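Long-range contacts in putative hemin transport system, substrate-binding protein (Burkholderia cenocepacia, PDB 5Y8A), which binds heme in the periplasm and probably passes it to a hemin uptake transporter, as the substrate-binding protein of that system: residues G52-L57 with S73-P78; A35-T40 with L48-Y53. All coordinates share one frame; numbering follows the deposited sequence.

Contact 1. Residues G52-L57 with S73-P78; sequences GYQRAL and SAEAGP. With HEM (protoporphyrin IX containing Fe), chain C.
Two backbone hydrogen bonds join residues 52-57 to 73-78, and both involve G77. Its N-H reaches Q54 O at 2.9 Å, while its own carbonyl O accepts from L57 N at 2.8 Å. A76 CA adds a C-H...O contact to the same Q54 O, which is thus approached by two successive residues. The peptide bond between G77 and P78 is cis; P78 CD lies against R55 O and L57 N, and P78 is the N-cap of helix 79-87.

Apolar contact is slight: L57 CD1 meets A76 CB, and both side chains also pack on I11 of strand 6-11.

Y53 and A56 delimit a type I turn, which carries three heme-binding residues in succession. Y53 OH ligates the iron at 2.1 Å, axial ligation by tyrosine, a mode known among periplasmic heme-binding proteins. With CG anti to the backbone N (chi1 170°), the Y53 ring leans over the porphyrin, C1A of the heme against one face and Q54 CG against the other. Q54 NE2 donates to Y53 OH at 3.1 Å, with the oxygen within 6° of the amide plane, so the amide is a second-shell support for the ligand.

The charged and polar side chains complete the contact. The R55 guanidinium is sandwiched: heme C2C lies 3.2 Å above one face, while on the other side E75 CB approaches NH2 and E75 O lies farther off. R55 NH1 and E75 OE2 are 4.4 Å apart, and no N-H is directed at that oxygen, so that any attraction between the two charges is probably long-range. The E75 carboxylate also approaches the Q54 amide, their planes 87° apart.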
loop_
_atom_site.group_PDB
_atom_site.type_symbol
_atom_site.label_atom_id
_atom_site.label_comp_id
_atom_site.label_asym_id
_atom_site.label_seq_id
_atom_site.Cartn_x
_atom_site.Cartn_y
_atom_site.Cartn_z
ATOM N N GLY A 52 -14.260 3.772 11.629
ATOM C CA GLY A 52 -13.809 5.000 11.016
ATOM C C GLY A 52 -12.584 4.800 10.136
ATOM O O GLY A 52 -11.957 3.741 10.102
ATOM N N TYR A 53 -12.274 5.842 9.379
ATOM C CA TYR A 53 -11.037 5.879 8.629
ATOM C C TYR A 53 -9.844 6.037 9.590
ATOM O O TYR A 53 -9.947 6.660 10.651
ATOM C CB TYR A 53 -11.100 7.010 7.586
ATOM C CG TYR A 53 -9.765 7.241 6.968
ATOM C CD1 TYR A 53 -9.147 6.239 6.232
ATOM C CD2 TYR A 53 -9.080 8.417 7.191
ATOM C CE1 TYR A 53 -7.904 6.417 5.712
ATOM C CE2 TYR A 53 -7.831 8.608 6.675
ATOM C CZ TYR A 53 -7.257 7.615 5.934
ATOM O OH TYR A 53 -6.008 7.799 5.482
ATOM N N GLN A 54 -8.709 5.450 9.209
ATOM C CA GLN A 54 -7.545 5.360 10.094
ATOM C C GLN A 54 -7.089 6.702 10.687
ATOM O O GLN A 54 -6.606 6.735 11.822
ATOM C CB GLN A 54 -6.385 4.719 9.345
ATOM C CG GLN A 54 -5.819 5.566 8.216
ATOM C CD GLN A 54 -4.676 4.882 7.499
ATOM O OE1 GLN A 54 -4.189 3.839 7.959
ATOM N NE2 GLN A 54 -4.247 5.451 6.349
ATOM N N ARG A 55 -7.214 7.809 9.958
ATOM C CA ARG A 55 -6.818 9.096 10.515
ATOM C C ARG A 55 -7.990 9.867 11.126
ATOM O O ARG A 55 -7.798 10.996 11.570
ATOM C CB ARG A 55 -6.135 9.951 9.434
ATOM C CG ARG A 55 -5.016 9.221 8.702
ATOM C CD ARG A 55 -4.411 10.049 7.566
ATOM N NE ARG A 55 -2.950 10.047 7.638
ATOM C CZ ARG A 55 -2.172 9.042 7.247
ATOM N NH1 ARG A 55 -2.698 7.935 6.739
ATOM N NH2 ARG A 55 -0.858 9.145 7.373
ATOM N N ALA A 56 -9.186 9.282 11.179
ATOM C CA ALA A 56 -10.363 9.935 11.730
ATOM C C ALA A 56 -11.083 8.967 12.648
ATOM O O ALA A 56 -12.278 8.713 12.514
ATOM C CB ALA A 56 -11.323 10.421 10.633
ATOM N N LEU A 57 -10.340 8.385 13.580
ATOM C CA LEU A 57 -10.902 7.354 14.431
ATOM C C LEU A 57 -11.896 7.933 15.409
ATOM O O LEU A 57 -11.670 8.989 15.998
ATOM C CB LEU A 57 -9.810 6.651 15.220
ATOM C CG LEU A 57 -8.899 5.839 14.338
ATOM C CD1 LEU A 57 -7.903 5.128 15.244
ATOM C CD2 LEU A 57 -9.737 4.865 13.513
ATOM N N SER A 73 -1.411 1.373 13.062
ATOM C CA SER A 73 -0.330 2.016 12.342
ATOM C C SER A 73 0.012 3.328 13.036
ATOM O O SER A 73 -0.846 3.979 13.648
ATOM C CB SER A 73 -0.702 2.243 10.879
ATOM O OG SER A 73 -1.776 3.150 10.763
ATOM N N ALA A 74 1.297 3.688 12.993
ATOM C CA ALA A 74 1.730 4.958 13.566
ATOM C C ALA A 74 0.958 6.137 12.982
ATOM O O ALA A 74 0.885 7.193 13.612
ATOM C CB ALA A 74 3.239 5.141 13.354
ATOM N N GLU A 75 0.360 5.958 11.808
ATOM C CA GLU A 75 -0.481 6.936 11.147
ATOM C C GLU A 75 -1.891 7.017 11.732
ATOM O O GLU A 75 -2.672 7.866 11.296
ATOM C CB GLU A 75 -0.556 6.592 9.654
ATOM C CG GLU A 75 0.229 5.321 9.272
ATOM C CD GLU A 75 -0.554 4.375 8.354
ATOM O OE1 GLU A 75 0.020 3.874 7.362
ATOM O OE2 GLU A 75 -1.745 4.122 8.638
ATOM N N ALA A 76 -2.246 6.156 12.681
ATOM C CA ALA A 76 -3.602 6.161 13.222
ATOM C C ALA A 76 -3.844 7.442 14.005
ATOM O O ALA A 76 -2.959 7.921 14.710
ATOM C CB ALA A 76 -3.829 4.951 14.123
ATOM N N GLY A 77 -5.040 8.009 13.870
ATOM C CA GLY A 77 -5.339 9.256 14.532
ATOM C C GLY A 77 -6.815 9.592 14.545
ATOM O O GLY A 77 -7.653 8.809 14.094
ATOM N N PRO A 78 -7.170 10.787 15.063
ATOM C CA PRO A 78 -6.253 11.824 15.567
ATOM C C PRO A 78 -5.653 11.493 16.933
ATOM O O PRO A 78 -6.134 10.592 17.623
ATOM C CB PRO A 78 -7.151 13.073 15.656
ATOM C CG PRO A 78 -8.531 12.514 15.910
ATOM C CD PRO A 78 -8.586 11.210 15.137
HETATM C CHA HEM C . -9.052 9.135 2.943
HETATM C CHB HEM C . -6.579 5.049 2.147
HETATM C CHC HEM C . -2.460 7.280 3.381
HETATM C CHD HEM C . -4.913 11.416 4.045
HETATM C C1A HEM C . -8.749 7.817 2.645
HETATM C C2A HEM C . -9.702 6.754 2.338
HETATM C C3A HEM C . -9.014 5.634 2.116
HETATM C C4A HEM C . -7.608 5.942 2.275
HETATM C CMA HEM C . -9.587 4.245 1.756
HETATM C CAA HEM C . -11.246 6.908 2.269
HETATM C CBA HEM C . -11.921 6.102 3.382
HETATM C CGA HEM C . -13.395 6.017 3.089
HETATM O O1A HEM C . -13.853 4.918 2.669
HETATM O O2A HEM C . -14.098 7.053 3.265
HETATM C C1B HEM C . -5.261 5.292 2.466
HETATM C C2B HEM C . -4.218 4.290 2.495
HETATM C C3B HEM C . -3.078 4.905 2.846
HETATM C C4B HEM C . -3.368 6.313 3.028
HETATM C CMB HEM C . -4.463 2.790 2.195
HETATM C CAB HEM C . -1.654 4.321 3.017
HETATM C CBB HEM C . -1.277 3.139 2.516
HETATM C C1C HEM C . -2.770 8.591 3.656
HETATM C C2C HEM C . -1.820 9.602 4.051
HETATM C C3C HEM C . -2.495 10.751 4.247
HETATM C C4C HEM C . -3.891 10.495 3.963
HETATM C CMC HEM C . -0.309 9.294 4.198
HETATM C CAC HEM C . -1.985 12.148 4.671
HETATM C CBC HEM C . -0.696 12.412 4.901
HETATM C C1D HEM C . -6.255 11.163 3.849
HETATM C C2D HEM C . -7.342 12.092 4.059
HETATM C C3D HEM C . -8.496 11.475 3.768
HETATM C C4D HEM C . -8.177 10.121 3.350
HETATM C CMD HEM C . -7.178 13.549 4.544
HETATM C CAD HEM C . -9.897 12.130 3.851
HETATM C CBD HEM C . -10.889 11.279 4.642
HETATM C CGD HEM C . -12.172 11.139 3.858
HETATM O O1D HEM C . -13.005 10.256 4.194
HETATM O O2D HEM C . -12.355 11.908 2.882
HETATM N NA HEM C . -7.476 7.278 2.601
HETATM N NB HEM C . -4.710 6.518 2.799
HETATM N NC HEM C . -4.021 9.167 3.611
HETATM N ND HEM C . -6.807 9.976 3.418
HETATM FE FE HEM C . -5.771 8.261 3.432
#

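Contact 2. Residues A35-T40 with L48-Y53; sequences ADTTCT and LPKVGY. With HEM (protoporphyrin IX containing Fe), chain C.
A35 and K50 form a single beta bridge, in which A35 N donates to P49 O and A35 O accepts from V51 N at 2.9 Å, with K50 CA adding a C-H...O contact to A35 O, and, beyond the bridge, T37 N donates to G52 O at 3.1 Å.

Apolar packing begins beside the bridge, where A35 CB touches L48 CD1. The K50 chain, bent at chi2 and chi4, lays its CD and CE along D36 O, and CE also meets C39 O. The bends return NZ to its own segment, to L48 O at 2.7 Å, and to A45 O of helix 43-46. Farther along, T37 OG1 sits in the plane of the Y53 ring at its edge, 3.3 Å from Y53 CA; this hydroxyl is buried and has no hydrogen-bonding partner in the model. T38 CG2 abuts the same ring at CE1, 3.4 Å away.

D36 orders the turn that presents both threonines. Its OD2 accepts from T38 N, an Asx turn, and from T38 OG1 on the syn side at 2.6 Å; OD1 accepts from G12 N.

The loop following strand 30-35 thereby braces the edge of the iron-ligating tyrosine, as part of the wall of the heme pocket in this periplasmic binding protein.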
loop_
_atom_site.group_PDB
_atom_site.type_symbol
_atom_site.label_atom_id
_atom_site.label_comp_id
_atom_site.label_asym_id
_atom_site.label_seq_id
_atom_site.Cartn_x
_atom_site.Cartn_y
_atom_site.Cartn_z
ATOM N N ALA A 35 -11.780 -3.162 12.744
ATOM C CA ALA A 35 -10.699 -2.570 11.964
ATOM C C ALA A 35 -11.129 -1.172 11.527
ATOM O O ALA A 35 -12.238 -0.722 11.820
ATOM C CB ALA A 35 -10.347 -3.481 10.780
ATOM N N ASP A 36 -10.235 -0.465 10.847
ATOM C CA ASP A 36 -10.614 0.769 10.172
ATOM C C ASP A 36 -10.934 0.457 8.712
ATOM O O ASP A 36 -10.642 -0.629 8.208
ATOM C CB ASP A 36 -9.507 1.827 10.254
ATOM C CG ASP A 36 -8.340 1.511 9.343
ATOM O OD1 ASP A 36 -7.672 0.508 9.609
ATOM O OD2 ASP A 36 -8.130 2.213 8.321
ATOM N N THR A 37 -11.502 1.454 8.020
ATOM C CA THR A 37 -11.972 1.295 6.639
ATOM C C THR A 37 -10.868 0.985 5.619
ATOM O O THR A 37 -11.185 0.607 4.484
ATOM C CB THR A 37 -12.694 2.570 6.197
ATOM O OG1 THR A 37 -11.793 3.668 6.300
ATOM C CG2 THR A 37 -13.880 2.862 7.085
ATOM N N THR A 38 -9.596 1.180 5.941
ATOM C CA THR A 38 -8.585 0.820 4.959
ATOM C C THR A 38 -8.311 -0.680 4.941
ATOM O O THR A 38 -7.523 -1.131 4.116
ATOM C CB THR A 38 -7.271 1.558 5.224
ATOM O OG1 THR A 38 -6.711 1.089 6.459
ATOM C CG2 THR A 38 -7.522 3.056 5.325
ATOM N N CYS A 39 -8.937 -1.456 5.825
ATOM C CA CYS A 39 -8.642 -2.882 5.963
ATOM C C CYS A 39 -9.614 -3.657 5.094
ATOM O O CYS A 39 -10.654 -4.114 5.561
ATOM C CB CYS A 39 -8.736 -3.305 7.421
ATOM S SG CYS A 39 -7.560 -2.434 8.454
ATOM N N THR A 40 -9.256 -3.816 3.813
ATOM C CA THR A 40 -10.112 -4.444 2.822
ATOM C C THR A 40 -9.586 -5.788 2.322
ATOM O O THR A 40 -10.253 -6.416 1.491
ATOM C CB THR A 40 -10.320 -3.499 1.626
ATOM O OG1 THR A 40 -9.067 -3.242 0.969
ATOM C CG2 THR A 40 -10.899 -2.177 2.093
ATOM N N LEU A 48 -14.966 -7.346 8.764
ATOM C CA LEU A 48 -14.949 -6.870 10.142
ATOM C C LEU A 48 -15.734 -5.561 10.277
ATOM O O LEU A 48 -15.759 -4.743 9.353
ATOM C CB LEU A 48 -13.511 -6.637 10.629
ATOM C CG LEU A 48 -12.545 -7.818 10.844
ATOM C CD1 LEU A 48 -11.165 -7.290 11.171
ATOM C CD2 LEU A 48 -13.043 -8.752 11.970
ATOM N N PRO A 49 -16.358 -5.327 11.429
ATOM C CA PRO A 49 -16.940 -4.004 11.683
ATOM C C PRO A 49 -15.844 -2.948 11.678
ATOM O O PRO A 49 -14.737 -3.183 12.177
ATOM C CB PRO A 49 -17.576 -4.152 13.069
ATOM C CG PRO A 49 -17.678 -5.662 13.306
ATOM C CD PRO A 49 -16.515 -6.233 12.580
ATOM N N LYS A 50 -16.157 -1.784 11.097
ATOM C CA LYS A 50 -15.204 -0.699 10.942
ATOM C C LYS A 50 -15.494 0.441 11.914
ATOM O O LYS A 50 -16.664 0.759 12.175
ATOM C CB LYS A 50 -15.212 -0.172 9.497
ATOM C CG LYS A 50 -14.849 -1.228 8.432
ATOM C CD LYS A 50 -13.622 -2.034 8.843
ATOM C CE LYS A 50 -13.141 -2.953 7.672
ATOM N NZ LYS A 50 -14.133 -4.013 7.362
ATOM N N VAL A 51 -14.425 1.078 12.434
ATOM C CA VAL A 51 -14.576 2.157 13.418
ATOM C C VAL A 51 -14.010 3.474 12.901
ATOM O O VAL A 51 -13.398 4.241 13.656
ATOM C CB VAL A 51 -13.938 1.788 14.773
ATOM C CG1 VAL A 51 -14.680 0.628 15.394
ATOM C CG2 VAL A 51 -12.473 1.431 14.615
ATOM N N GLY A 52 -14.260 3.772 11.629
ATOM C CA GLY A 52 -13.809 5.000 11.016
ATOM C C GLY A 52 -12.584 4.800 10.136
ATOM O O GLY A 52 -11.957 3.741 10.102
ATOM N N TYR A 53 -12.274 5.842 9.379
ATOM C CA TYR A 53 -11.037 5.879 8.629
ATOM C C TYR A 53 -9.844 6.037 9.590
ATOM O O TYR A 53 -9.947 6.660 10.651
ATOM C CB TYR A 53 -11.100 7.010 7.586
ATOM C CG TYR A 53 -9.765 7.241 6.968
ATOM C CD1 TYR A 53 -9.147 6.239 6.232
ATOM C CD2 TYR A 53 -9.080 8.417 7.191
ATOM C CE1 TYR A 53 -7.904 6.417 5.712
ATOM C CE2 TYR A 53 -7.831 8.608 6.675
ATOM C CZ TYR A 53 -7.257 7.615 5.934
ATOM O OH TYR A 53 -6.008 7.799 5.482
HETATM C CHA HEM C . -9.052 9.135 2.943
HETATM C CHB HEM C . -6.579 5.049 2.147
HETATM C CHC HEM C . -2.460 7.280 3.381
HETATM C CHD HEM C . -4.913 11.416 4.045
HETATM C C1A HEM C . -8.749 7.817 2.645
HETATM C C2A HEM C . -9.702 6.754 2.338
HETATM C C3A HEM C . -9.014 5.634 2.116
HETATM C C4A HEM C . -7.608 5.942 2.275
HETATM C CMA HEM C . -9.587 4.245 1.756
HETATM C CAA HEM C . -11.246 6.908 2.269
HETATM C CBA HEM C . -11.921 6.102 3.382
HETATM C CGA HEM C . -13.395 6.017 3.089
HETATM O O1A HEM C . -13.853 4.918 2.669
HETATM O O2A HEM C . -14.098 7.053 3.265
HETATM C C1B HEM C . -5.261 5.292 2.466
HETATM C C2B HEM C . -4.218 4.290 2.495
HETATM C C3B HEM C . -3.078 4.905 2.846
HETATM C C4B HEM C . -3.368 6.313 3.028
HETATM C CMB HEM C . -4.463 2.790 2.195
HETATM C CAB HEM C . -1.654 4.321 3.017
HETATM C CBB HEM C . -1.277 3.139 2.516
HETATM C C1C HEM C . -2.770 8.591 3.656
HETATM C C2C HEM C . -1.820 9.602 4.051
HETATM C C3C HEM C . -2.495 10.751 4.247
HETATM C C4C HEM C . -3.891 10.495 3.963
HETATM C CMC HEM C . -0.309 9.294 4.198
HETATM C CAC HEM C . -1.985 12.148 4.671
HETATM C CBC HEM C . -0.696 12.412 4.901
HETATM C C1D HEM C . -6.255 11.163 3.849
HETATM C C2D HEM C . -7.342 12.092 4.059
HETATM C C3D HEM C . -8.496 11.475 3.768
HETATM C C4D HEM C . -8.177 10.121 3.350
HETATM C CMD HEM C . -7.178 13.549 4.544
HETATM C CAD HEM C . -9.897 12.130 3.851
HETATM C CBD HEM C . -10.889 11.279 4.642
HETATM C CGD HEM C . -12.172 11.139 3.858
HETATM O O1D HEM C . -13.005 10.256 4.194
HETATM O O2D HEM C . -12.355 11.908 2.882
HETATM N NA HEM C . -7.476 7.278 2.601
HETATM N NB HEM C . -4.710 6.518 2.799
HETATM N NC HEM C . -4.021 9.167 3.611
HETATM N ND HEM C . -6.807 9.976 3.418
HETATM FE FE HEM C . -5.771 8.261 3.432
#

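In the fold
Contacts 1 and 2 have G52 and Y53 in common, so the single loop that carries Y53 is tied to two other loops at the ends of strands of one parallel sheet: after strand 69-73 in contact 1, after strand 30-35 in contact 2. Both are partly buried and reach the heme. Contact 1 is the more polar at the pocket, with amide, guanidinium and carboxylate groups gathered behind the porphyrin; contact 2 relies more on backbone pairing and on methyl and methylene packing, and buries the larger surface, 453 against 355 Å². Q54 links them, its CB lying 3.2 Å from D36 OD2, while L57 CD2 packs on V51 O.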